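Local coordinates for protein botulinum neurotoxin type G (Clostridium botulinum, PDB 3MPP) that adheres to the nerve cell surface through this receptor-binding domain and delivers its zinc protease light chain into the host cytosol, at residues G305-L310 with Y347-I352. The protein carries 4 engineered substitutions. Numbering follows the deposited sequence. Where two conformers were deposited one is given.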
# COMPACT_ATOMS: atom_id res chain seq x y z
N GLY A 305 -7.99 9.08 -15.16
CA GLY A 305 -8.79 9.64 -16.24
C GLY A 305 -9.45 8.64 -17.18
O GLY A 305 -10.25 9.03 -18.03
N ASP A 306 -9.12 7.35 -17.05
CA ASP A 306 -9.76 6.32 -17.89
C ASP A 306 -11.27 6.38 -17.73
O ASP A 306 -11.77 6.70 -16.65
CB ASP A 306 -9.31 4.91 -17.48
CG ASP A 306 -7.98 4.50 -18.11
OD1 ASP A 306 -7.42 5.29 -18.89
OD2 ASP A 306 -7.50 3.38 -17.81
N TYR A 307 -11.99 6.03 -18.80
CA TYR A 307 -13.43 5.85 -18.76
C TYR A 307 -13.78 4.39 -18.45
O TYR A 307 -13.31 3.47 -19.13
CB TYR A 307 -14.05 6.30 -20.08
CG TYR A 307 -13.95 7.80 -20.29
CD1 TYR A 307 -14.89 8.65 -19.75
CD2 TYR A 307 -12.90 8.35 -21.01
CE1 TYR A 307 -14.80 10.02 -19.93
CE2 TYR A 307 -12.80 9.71 -21.20
CZ TYR A 307 -13.76 10.55 -20.65
OH TYR A 307 -13.67 11.91 -20.83
N ILE A 308 -14.59 4.17 -17.42
CA ILE A 308 -14.78 2.83 -16.91
C ILE A 308 -16.23 2.58 -16.56
O ILE A 308 -17.03 3.52 -16.43
CB ILE A 308 -13.95 2.58 -15.62
CG1 ILE A 308 -14.54 3.41 -14.47
CG2 ILE A 308 -12.48 2.95 -15.86
CD1 ILE A 308 -14.48 2.76 -13.13
N TYR A 309 -16.58 1.30 -16.44
CA TYR A 309 -17.81 0.91 -15.75
C TYR A 309 -17.46 0.21 -14.45
O TYR A 309 -16.42 -0.43 -14.36
CB TYR A 309 -18.63 -0.09 -16.57
CG TYR A 309 -18.93 0.30 -17.98
CD1 TYR A 309 -19.69 1.43 -18.26
CD2 TYR A 309 -18.51 -0.49 -19.05
CE1 TYR A 309 -20.01 1.78 -19.58
CE2 TYR A 309 -18.82 -0.15 -20.37
CZ TYR A 309 -19.57 0.99 -20.62
OH TYR A 309 -19.88 1.35 -21.91
N LEU A 310 -18.37 0.28 -13.48
CA LEU A 310 -18.20 -0.52 -12.28
C LEU A 310 -19.26 -1.63 -12.29
O LEU A 310 -20.44 -1.36 -12.06
CB LEU A 310 -18.33 0.36 -11.02
CG LEU A 310 -17.16 1.32 -10.73
CD1 LEU A 310 -17.42 2.21 -9.49
CD2 LEU A 310 -15.85 0.52 -10.53
N TYR A 347 -27.00 6.48 -16.39
CA TYR A 347 -25.74 6.54 -17.11
C TYR A 347 -24.65 5.80 -16.34
O TYR A 347 -24.53 5.96 -15.12
CB TYR A 347 -25.36 8.00 -17.31
CG TYR A 347 -24.21 8.25 -18.27
CD1 TYR A 347 -24.21 7.67 -19.53
CD2 TYR A 347 -23.15 9.09 -17.93
CE1 TYR A 347 -23.18 7.91 -20.44
CE2 TYR A 347 -22.12 9.34 -18.83
CZ TYR A 347 -22.14 8.74 -20.08
OH TYR A 347 -21.12 8.96 -20.98
N ASP A 348 -23.84 5.01 -17.04
CA ASP A 348 -22.88 4.15 -16.36
C ASP A 348 -21.42 4.47 -16.64
O ASP A 348 -20.53 3.86 -16.05
CB ASP A 348 -23.16 2.67 -16.67
CG ASP A 348 -23.07 2.35 -18.16
OD1 ASP A 348 -22.98 3.28 -18.99
OD2 ASP A 348 -23.12 1.17 -18.51
N VAL A 349 -21.17 5.43 -17.51
CA VAL A 349 -19.80 5.80 -17.85
C VAL A 349 -19.16 6.72 -16.79
O VAL A 349 -19.58 7.87 -16.58
CB VAL A 349 -19.73 6.44 -19.24
CG1 VAL A 349 -18.30 6.82 -19.57
CG2 VAL A 349 -20.32 5.48 -20.30
N LEU A 350 -18.15 6.18 -16.11
CA LEU A 350 -17.49 6.87 -15.01
C LEU A 350 -16.02 7.14 -15.34
O LEU A 350 -15.48 6.61 -16.31
CB LEU A 350 -17.53 6.00 -13.75
CG LEU A 350 -18.88 5.40 -13.40
CD1 LEU A 350 -18.75 4.47 -12.18
CD2 LEU A 350 -19.88 6.53 -13.16
N GLN A 351 -15.39 7.96 -14.51
CA GLN A 351 -13.97 8.25 -14.65
C GLN A 351 -13.30 8.19 -13.28
O GLN A 351 -13.78 8.80 -12.32
CB GLN A 351 -13.76 9.63 -15.26
CG GLN A 351 -14.42 9.83 -16.61
CD GLN A 351 -14.49 11.29 -17.01
OE1 GLN A 351 -13.49 12.00 -17.00
NE2 GLN A 351 -15.69 11.75 -17.37
N ILE A 352 -12.22 7.43 -13.19
CA ILE A 352 -11.46 7.33 -11.94
C ILE A 352 -10.36 8.38 -11.96
O ILE A 352 -9.65 8.54 -12.96
CB ILE A 352 -10.88 5.92 -11.71
CG1 ILE A 352 -11.97 4.86 -11.78
CG2 ILE A 352 -10.23 5.82 -10.35
CD1 ILE A 352 -11.55 3.53 -11.18
O HOH W 1 -22.79 3.02 -21.60
O HOH W 2 -20.69 1.92 -14.00
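Ile308 and Leu350 form the hydrogen-bonded pair of a short, strongly twisted antiparallel contact between strands 307-312 and 346-353 in the C-terminal half of the receptor-binding domain. Each residue donates its backbone N-H to the other's carbonyl: Ile308 N lies 2.8 Å from Leu350 O, and Leu350 N 2.9 Å from Ile308 O. The short strand segments run at 107° to each other, and the antiparallel pairing is correspondingly brief. Beyond the neighbouring non-hydrogen-bonded pair of Tyr307 and Gln351, Gly305 N donates a hydrogen bond to Ile352 O (2.8 Å). Gly305 has a positive phi, a conformation suited to glycine. At the other end the strands diverge, and a water bridges Leu310 N and Asp348 O.

Both strands belong to the β-trefoil subdomain, and the side chains of Ile308, Leu310, Leu350 and Ile352 are buried. There the CD1 methyl of Ile308 meets CG1 of Ile352 at 3.5 Å, the two side chains crossing at about a right angle. Leu310 and Leu350 also cross nearly perpendicularly, their CD1 methyls 3.8 Å apart, and Phe377 of strand 373-382 packs against both.

On the face bearing Tyr307 and Gln351, these two side chains lie side by side in the conformer given, pointing the same way, though their detailed fit is doubtful. The two methyls of Val349 divide between two rings, CG1 against Tyr307 and CG2 against Tyr309. CG of Asp348 sits between the backbone N and the carbonyl carbon (chi1 60°), which brings the carboxylate obliquely against the Tyr309 ring, the two planes 36° apart and Asp348 OD2 3.3 Å from Tyr309 CE1. Arg321 forms a salt bridge with OD2 and a cation-pi contact with Tyr309, while Asp348 OD1 accepts a hydrogen bond from a second water.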